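Local coordinates for uroporphyrinogen III synthase (Thermus thermophilus, PDB 1WCW), which probably converts linear hydroxymethylbilane into the macrocycle uroporphyrinogen III, a step of tetrapyrrole biosynthesis, at residues V60-A65 and K91-A96; L64-V69 and A135-G140; V221-A226 and F237-T242. All blocks are in the same frame, centred on the assembly; numbering follows the deposited sequence.

Contact 1 (V60-A65 and K91-A96); sequences VDLFLA and KAFRLA
The Phe93 ring is reached obliquely by Leu62, whose CD1 methyl comes within 4.3 Å of Phe93 CD2, while the ring of His113, beyond these two segments, lies nearly parallel to it. The same Leu62 CD1 also touches Leu95 CD1 at 4.3 Å, so this one methyl meets both residues of strand 93-96. CG of Phe93 is anti to the backbone N (chi1 -176°), and the ring, on the sheet face that also carries Leu62, Leu64 and Leu95, leads away from strand 62-65. The strands beneath, 62-65 and 93-96, run parallel as neighbours in a mixed sheet, joined by the helical beta-alpha-beta crossover of helices 68-80 and 86-91. Their bonds alternate in the parallel manner: Phe63 N gives to Phe93 O at 2.9 Å, and Phe63 O receives Leu95 N in a nearly straight bond (175°). Ala65 N then reaches Leu95 O. At the entry, Phe93 N binds Asp61 O at 3.0 Å from above the carbonyl plane, and a water donates to that same oxygen and to Lys91 O. Just before the strands, the Ala92 CB methyl points toward segment 60-65, 3.6 Å from Val60 O, and also meets Val60 CG2 and Phe63 CB.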
# COMPACT_ATOMS: atom_id res chain seq x y z
N VAL A 60 21.87 -0.73 13.99
CA VAL A 60 21.01 -1.93 13.89
C VAL A 60 21.66 -2.92 12.93
O VAL A 60 22.49 -2.55 12.08
CB VAL A 60 19.57 -1.58 13.36
CG1 VAL A 60 18.89 -0.62 14.33
CG2 VAL A 60 19.62 -0.97 11.97
N ASP A 61 21.21 -4.15 13.04
CA ASP A 61 21.80 -5.18 12.18
C ASP A 61 21.09 -5.31 10.87
O ASP A 61 21.70 -5.64 9.86
CB ASP A 61 21.78 -6.47 12.98
CG ASP A 61 22.61 -6.33 14.20
OD1 ASP A 61 23.84 -6.29 14.04
OD2 ASP A 61 22.02 -6.12 15.30
N LEU A 62 19.80 -5.02 10.89
CA LEU A 62 18.98 -5.15 9.70
C LEU A 62 18.00 -3.99 9.68
O LEU A 62 17.49 -3.55 10.72
CB LEU A 62 18.24 -6.49 9.74
CG LEU A 62 17.42 -6.91 8.54
CD1 LEU A 62 17.41 -8.46 8.48
CD2 LEU A 62 16.07 -6.36 8.61
N PHE A 63 17.76 -3.49 8.48
CA PHE A 63 16.77 -2.45 8.25
C PHE A 63 15.85 -2.92 7.14
O PHE A 63 16.26 -3.25 6.05
CB PHE A 63 17.45 -1.13 7.82
CG PHE A 63 16.46 -0.01 7.53
CD1 PHE A 63 15.74 0.61 8.56
CD2 PHE A 63 16.19 0.38 6.23
CE1 PHE A 63 14.74 1.60 8.26
CE2 PHE A 63 15.23 1.35 5.94
CZ PHE A 63 14.51 1.94 6.92
N LEU A 64 14.56 -2.95 7.42
CA LEU A 64 13.56 -3.38 6.48
C LEU A 64 12.61 -2.21 6.12
O LEU A 64 11.83 -1.71 7.01
CB LEU A 64 12.78 -4.57 7.05
CG LEU A 64 11.99 -5.46 6.06
CD1 LEU A 64 11.61 -6.71 6.83
CD2 LEU A 64 10.76 -4.78 5.48
N ALA A 65 12.70 -1.76 4.89
CA ALA A 65 11.85 -0.69 4.38
C ALA A 65 10.65 -1.27 3.66
O ALA A 65 10.84 -2.11 2.78
CB ALA A 65 12.65 0.17 3.37
N LYS A 91 25.74 0.58 7.44
CA LYS A 91 26.29 -0.63 8.01
C LYS A 91 25.26 -1.77 8.10
O LYS A 91 25.63 -2.95 8.07
CB LYS A 91 26.87 -0.35 9.39
CG LYS A 91 28.07 0.64 9.29
CD LYS A 91 28.61 1.05 10.64
CE LYS A 91 29.79 2.01 10.48
NZ LYS A 91 30.51 2.19 11.79
N ALA A 92 23.97 -1.45 8.16
CA ALA A 92 22.98 -2.47 8.27
C ALA A 92 22.77 -3.26 6.94
O ALA A 92 23.06 -2.75 5.86
CB ALA A 92 21.65 -1.79 8.66
N PHE A 93 22.24 -4.47 7.11
CA PHE A 93 21.81 -5.28 5.97
C PHE A 93 20.44 -4.63 5.64
O PHE A 93 19.56 -4.57 6.51
CB PHE A 93 21.64 -6.74 6.35
CG PHE A 93 21.30 -7.63 5.22
CD1 PHE A 93 22.26 -7.97 4.26
CD2 PHE A 93 20.04 -8.13 5.10
CE1 PHE A 93 21.91 -8.83 3.18
CE2 PHE A 93 19.70 -8.98 3.99
CZ PHE A 93 20.68 -9.32 3.03
N ARG A 94 20.27 -4.20 4.41
CA ARG A 94 19.07 -3.46 4.04
C ARG A 94 18.18 -4.22 3.13
O ARG A 94 18.62 -4.69 2.06
CB ARG A 94 19.50 -2.16 3.39
CG ARG A 94 20.32 -1.23 4.28
CD ARG A 94 20.71 0.08 3.56
NE ARG A 94 21.54 -0.12 2.38
CZ ARG A 94 22.86 -0.35 2.43
NH1 ARG A 94 23.49 -0.51 1.26
NH2 ARG A 94 23.51 -0.41 3.60
N LEU A 95 16.92 -4.36 3.50
CA LEU A 95 15.91 -5.00 2.68
C LEU A 95 14.81 -4.07 2.27
O LEU A 95 14.39 -3.21 3.08
CB LEU A 95 15.25 -6.12 3.44
CG LEU A 95 16.12 -7.31 3.75
CD1 LEU A 95 15.39 -8.26 4.64
CD2 LEU A 95 16.58 -8.04 2.43
N ALA A 96 14.33 -4.17 1.05
CA ALA A 96 13.16 -3.36 0.64
C ALA A 96 12.08 -4.33 0.25
O ALA A 96 12.31 -5.32 -0.44
CB ALA A 96 13.54 -2.50 -0.50
O HOH W 1 24.64 -5.60 9.70

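Contact 2 (L64-V69 and A135-G140); sequences LATTGV and ALQLYG
Leu64 and Leu136 lie side by side and point the same way, CD2 of Leu64 meeting CD1 of Leu136 at 3.8 Å, and here the contact is tight. The backbones are stitched beside them by Leu64 N to Ala135 O at 2.8 Å and by Gln137 N to Leu64 O, the latter almost straight (177°). One residue further the strands begin to part, and side chains take over. Thr66, its OG1 set between the backbone N and the carbonyl carbon (chi1 58°), gives that hydroxyl to Gln137 O at 2.7 Å, from above the carbonyl plane. The same OG1 sits at the edge of the Tyr139 ring, 3.3 Å from Tyr139 CD2. A valine in place of Thr66 would probably leave Gln137 O without this hydroxyl donor and the two chain segments less firmly joined where the strands part. The far end is looser: the CA atoms of Thr67 and Tyr139 are 7.8 Å apart, bridged by Thr67 CG2 approaching Tyr139 CD2 at 3.6 Å. Thr67 is partly exposed, Tyr139 OH is bound by Arg97, and a glycerol, probably from the crystallisation liquor, lies near the ring. Thr67 is the N-cap of helix 68-80, its OG1 bonding to Gly70 N and to Tyr163 OH: a strand-loop-helix connection at the C-terminal ends of the parallel strands of an alpha/beta sheet, where such folds commonly place their binding sites.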
# COMPACT_ATOMS: atom_id res chain seq x y z
N LEU A 64 14.56 -2.95 7.42
CA LEU A 64 13.56 -3.38 6.48
C LEU A 64 12.61 -2.21 6.12
O LEU A 64 11.83 -1.71 7.01
CB LEU A 64 12.78 -4.57 7.05
CG LEU A 64 11.99 -5.46 6.06
CD1 LEU A 64 11.61 -6.71 6.83
CD2 LEU A 64 10.76 -4.78 5.48
N ALA A 65 12.70 -1.76 4.89
CA ALA A 65 11.85 -0.69 4.38
C ALA A 65 10.65 -1.27 3.66
O ALA A 65 10.84 -2.11 2.78
CB ALA A 65 12.65 0.17 3.37
N THR A 66 9.46 -0.74 3.95
CA THR A 66 8.27 -1.19 3.28
C THR A 66 7.77 -0.22 2.27
O THR A 66 7.16 -0.67 1.27
CB THR A 66 7.15 -1.52 4.28
OG1 THR A 66 6.84 -0.36 5.08
CG2 THR A 66 7.53 -2.68 5.19
N THR A 67 8.00 1.09 2.42
CA THR A 67 7.52 2.04 1.45
C THR A 67 8.55 3.13 1.15
O THR A 67 9.45 3.45 1.98
CB THR A 67 6.23 2.72 1.90
OG1 THR A 67 6.47 3.53 3.08
CG2 THR A 67 5.16 1.69 2.26
N GLY A 68 8.45 3.71 -0.06
CA GLY A 68 9.37 4.78 -0.44
C GLY A 68 9.11 6.00 0.40
O GLY A 68 10.07 6.65 0.84
N VAL A 69 7.84 6.33 0.59
CA VAL A 69 7.44 7.45 1.43
C VAL A 69 8.03 7.29 2.83
O VAL A 69 8.55 8.24 3.42
CB VAL A 69 5.89 7.57 1.54
CG1 VAL A 69 5.51 8.66 2.54
CG2 VAL A 69 5.35 7.92 0.17
N ALA A 135 15.32 -3.11 12.45
CA ALA A 135 14.47 -1.92 12.39
C ALA A 135 13.49 -2.14 11.26
O ALA A 135 13.89 -2.53 10.14
CB ALA A 135 15.32 -0.72 12.07
N LEU A 136 12.21 -1.97 11.53
CA LEU A 136 11.16 -2.21 10.56
C LEU A 136 10.39 -0.92 10.35
O LEU A 136 9.76 -0.40 11.31
CB LEU A 136 10.26 -3.34 11.10
CG LEU A 136 8.99 -3.58 10.31
CD1 LEU A 136 9.25 -4.01 8.90
CD2 LEU A 136 8.24 -4.64 11.00
N GLN A 137 10.38 -0.39 9.15
CA GLN A 137 9.61 0.81 8.87
C GLN A 137 8.20 0.40 8.48
O GLN A 137 8.00 -0.40 7.55
CB GLN A 137 10.27 1.54 7.72
CG GLN A 137 9.50 2.77 7.20
CD GLN A 137 8.64 2.44 5.98
OE1 GLN A 137 7.43 2.75 5.94
NE2 GLN A 137 9.24 1.87 5.02
N LEU A 138 7.20 0.94 9.19
CA LEU A 138 5.77 0.67 9.04
C LEU A 138 5.05 1.92 8.54
O LEU A 138 5.62 3.02 8.40
CB LEU A 138 5.27 0.33 10.42
CG LEU A 138 5.93 -0.88 11.06
CD1 LEU A 138 5.56 -0.96 12.56
CD2 LEU A 138 5.50 -2.15 10.29
N TYR A 139 3.78 1.71 8.21
CA TYR A 139 2.94 2.76 7.67
C TYR A 139 1.53 2.74 8.27
O TYR A 139 0.59 3.21 7.64
CB TYR A 139 2.88 2.67 6.17
CG TYR A 139 2.57 1.31 5.67
CD1 TYR A 139 1.25 0.86 5.50
CD2 TYR A 139 3.62 0.42 5.31
CE1 TYR A 139 0.95 -0.45 4.98
CE2 TYR A 139 3.36 -0.83 4.81
CZ TYR A 139 2.01 -1.27 4.65
OH TYR A 139 1.72 -2.47 4.11
N GLY A 140 1.40 2.23 9.47
CA GLY A 140 0.12 2.28 10.20
C GLY A 140 -0.70 1.02 10.26
O GLY A 140 -1.61 0.94 11.06

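Contact 3 (V221-A226 and F237-T242); sequences VGRVTA and FYVDET
Gly222 N donates to Asp240 O at 2.8 Å in a somewhat bent bond (144°); within a beta-alpha-beta unit it continues, just past strand 217-221, the backbone pairing that Ala220 makes with Tyr238 and Asp240. Gly222 is the N-cap of helix 223-231, with backbone angles at which a side chain would collide with the preceding carbonyl, hence the glycine. Within the segments, hydrogen bonds steady each partner. Thr225 OG1 returns to Val221 O at 3.0 Å, bracing the first turn. The Asp240 carboxylate is gripped at both oxygens: OD1 accepts Tyr238 OH on its anti lone pair and has a further partner in Ser247, while OD2 takes Thr242 OG1 on its syn lone pair at 2.8 Å and Thr242 N in an Asx turn at 2.9 Å.

The apolar part rests on Val239, which points at the helix. Its CG2 meets Ala226 CB at 3.7 Å; CG1, anti to the backbone N (chi1 -180°), sits over one face of the Arg223 guanidinium, 3.9 Å from Arg223 NH2 and offset toward the rim.

The ionic part is weaker: Arg223 NH2 and Glu241 OE2 form a long salt bridge of 3.9 Å, the oxygen lying at the guanidinium edge and the two planes standing 89° apart. Both side chains are exposed, so this pairing is likely to add little beside the valine-alanine packing. The join probably rests mainly on backbone bonding and the apolar packing of Val239, while the Asp240 carboxylate orders the strand's own end and ties it to Ser247 of helix 245-260.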
# COMPACT_ATOMS: atom_id res chain seq x y z
N VAL A 221 -4.98 -1.83 -9.89
CA VAL A 221 -3.69 -1.33 -10.42
C VAL A 221 -2.65 -2.06 -9.59
O VAL A 221 -2.50 -1.78 -8.38
CB VAL A 221 -3.52 0.17 -10.19
CG1 VAL A 221 -2.10 0.63 -10.69
CG2 VAL A 221 -4.57 0.92 -10.94
N GLY A 222 -1.98 -3.03 -10.22
CA GLY A 222 -0.88 -3.76 -9.57
C GLY A 222 -1.27 -5.19 -9.22
O GLY A 222 -2.44 -5.48 -8.78
N ARG A 223 -0.34 -6.13 -9.39
CA ARG A 223 -0.57 -7.50 -9.01
C ARG A 223 -0.80 -7.68 -7.50
O ARG A 223 -1.57 -8.58 -7.08
CB ARG A 223 0.67 -8.37 -9.47
CG ARG A 223 0.35 -9.76 -9.93
CD ARG A 223 -0.52 -9.70 -11.18
NE ARG A 223 -1.77 -10.43 -10.95
CZ ARG A 223 -2.67 -10.67 -11.89
NH1 ARG A 223 -3.76 -11.34 -11.61
NH2 ARG A 223 -2.44 -10.26 -13.13
N VAL A 224 -0.15 -6.87 -6.70
CA VAL A 224 -0.33 -7.00 -5.26
C VAL A 224 -1.76 -6.56 -4.85
O VAL A 224 -2.42 -7.18 -4.03
CB VAL A 224 0.73 -6.15 -4.47
CG1 VAL A 224 0.45 -6.27 -3.01
CG2 VAL A 224 2.18 -6.73 -4.75
N THR A 225 -2.27 -5.51 -5.50
CA THR A 225 -3.67 -5.08 -5.28
C THR A 225 -4.62 -6.20 -5.78
O THR A 225 -5.59 -6.53 -5.04
CB THR A 225 -3.92 -3.84 -6.09
OG1 THR A 225 -3.02 -2.83 -5.64
CG2 THR A 225 -5.39 -3.28 -5.81
N ALA A 226 -4.37 -6.84 -6.92
CA ALA A 226 -5.22 -7.88 -7.37
C ALA A 226 -5.19 -9.04 -6.41
O ALA A 226 -6.24 -9.66 -6.16
CB ALA A 226 -4.73 -8.35 -8.75
N PHE A 237 -11.87 -7.96 -12.43
CA PHE A 237 -12.27 -8.10 -13.81
C PHE A 237 -11.06 -7.69 -14.65
O PHE A 237 -10.85 -8.23 -15.77
CB PHE A 237 -13.45 -7.12 -14.10
CG PHE A 237 -13.89 -7.13 -15.54
CD1 PHE A 237 -14.67 -8.16 -16.01
CD2 PHE A 237 -13.50 -6.09 -16.40
CE1 PHE A 237 -15.08 -8.19 -17.34
CE2 PHE A 237 -13.90 -6.10 -17.75
CZ PHE A 237 -14.69 -7.16 -18.20
N TYR A 238 -10.30 -6.69 -14.29
CA TYR A 238 -9.15 -6.21 -15.06
C TYR A 238 -8.04 -5.79 -14.11
O TYR A 238 -8.27 -5.14 -13.07
CB TYR A 238 -9.60 -5.02 -15.89
CG TYR A 238 -8.55 -4.38 -16.72
CD1 TYR A 238 -8.14 -4.93 -17.93
CD2 TYR A 238 -7.87 -3.29 -16.24
CE1 TYR A 238 -6.98 -4.35 -18.62
CE2 TYR A 238 -6.79 -2.73 -16.90
CZ TYR A 238 -6.35 -3.28 -18.06
OH TYR A 238 -5.21 -2.66 -18.57
N VAL A 239 -6.80 -6.17 -14.43
CA VAL A 239 -5.62 -5.83 -13.65
C VAL A 239 -4.63 -5.06 -14.54
O VAL A 239 -4.19 -5.61 -15.58
CB VAL A 239 -4.92 -7.05 -13.06
CG1 VAL A 239 -3.69 -6.65 -12.24
CG2 VAL A 239 -5.90 -7.84 -12.22
N ASP A 240 -4.27 -3.87 -14.14
CA ASP A 240 -3.31 -3.05 -14.91
C ASP A 240 -1.95 -3.10 -14.22
O ASP A 240 -1.83 -2.94 -13.02
CB ASP A 240 -3.74 -1.64 -14.96
CG ASP A 240 -2.98 -0.87 -15.98
OD1 ASP A 240 -3.36 -0.88 -17.17
OD2 ASP A 240 -2.01 -0.25 -15.56
N GLU A 241 -0.88 -3.22 -15.01
CA GLU A 241 0.42 -3.31 -14.39
C GLU A 241 1.35 -2.18 -14.77
O GLU A 241 2.57 -2.36 -14.75
CB GLU A 241 1.05 -4.62 -14.74
CG GLU A 241 0.39 -5.73 -13.98
CD GLU A 241 0.94 -7.06 -14.32
OE1 GLU A 241 2.15 -7.28 -14.05
OE2 GLU A 241 0.19 -7.90 -14.87
N THR A 242 0.78 -1.01 -15.02
CA THR A 242 1.57 0.14 -15.40
C THR A 242 1.57 1.28 -14.43
O THR A 242 2.37 2.20 -14.56
CB THR A 242 1.07 0.80 -16.72
OG1 THR A 242 -0.12 1.57 -16.46
CG2 THR A 242 0.85 -0.21 -17.80

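Contacts 1 and 2 are neighbours, their centres 11 Å apart: both use strand 62-65, which has strand 93-96 on one side and strand 132-137 on the other in a single mixed sheet. Contact 3 belongs to the separate five-stranded parallel sheet, its centre 29 Å from that of contact 1 and 22 Å from that of contact 2. Along the chain, contacts 1 and 2 both start from strand 62-65, sharing Leu64 and Ala65, and contact 3 opens after both have closed. Contact 2 is the closer to it, with nearest atoms about 8 Å apart and no touch. The pattern illustrates a two-lobed alpha/beta enzyme, whose substrate probably binds between the lobes, as in the family.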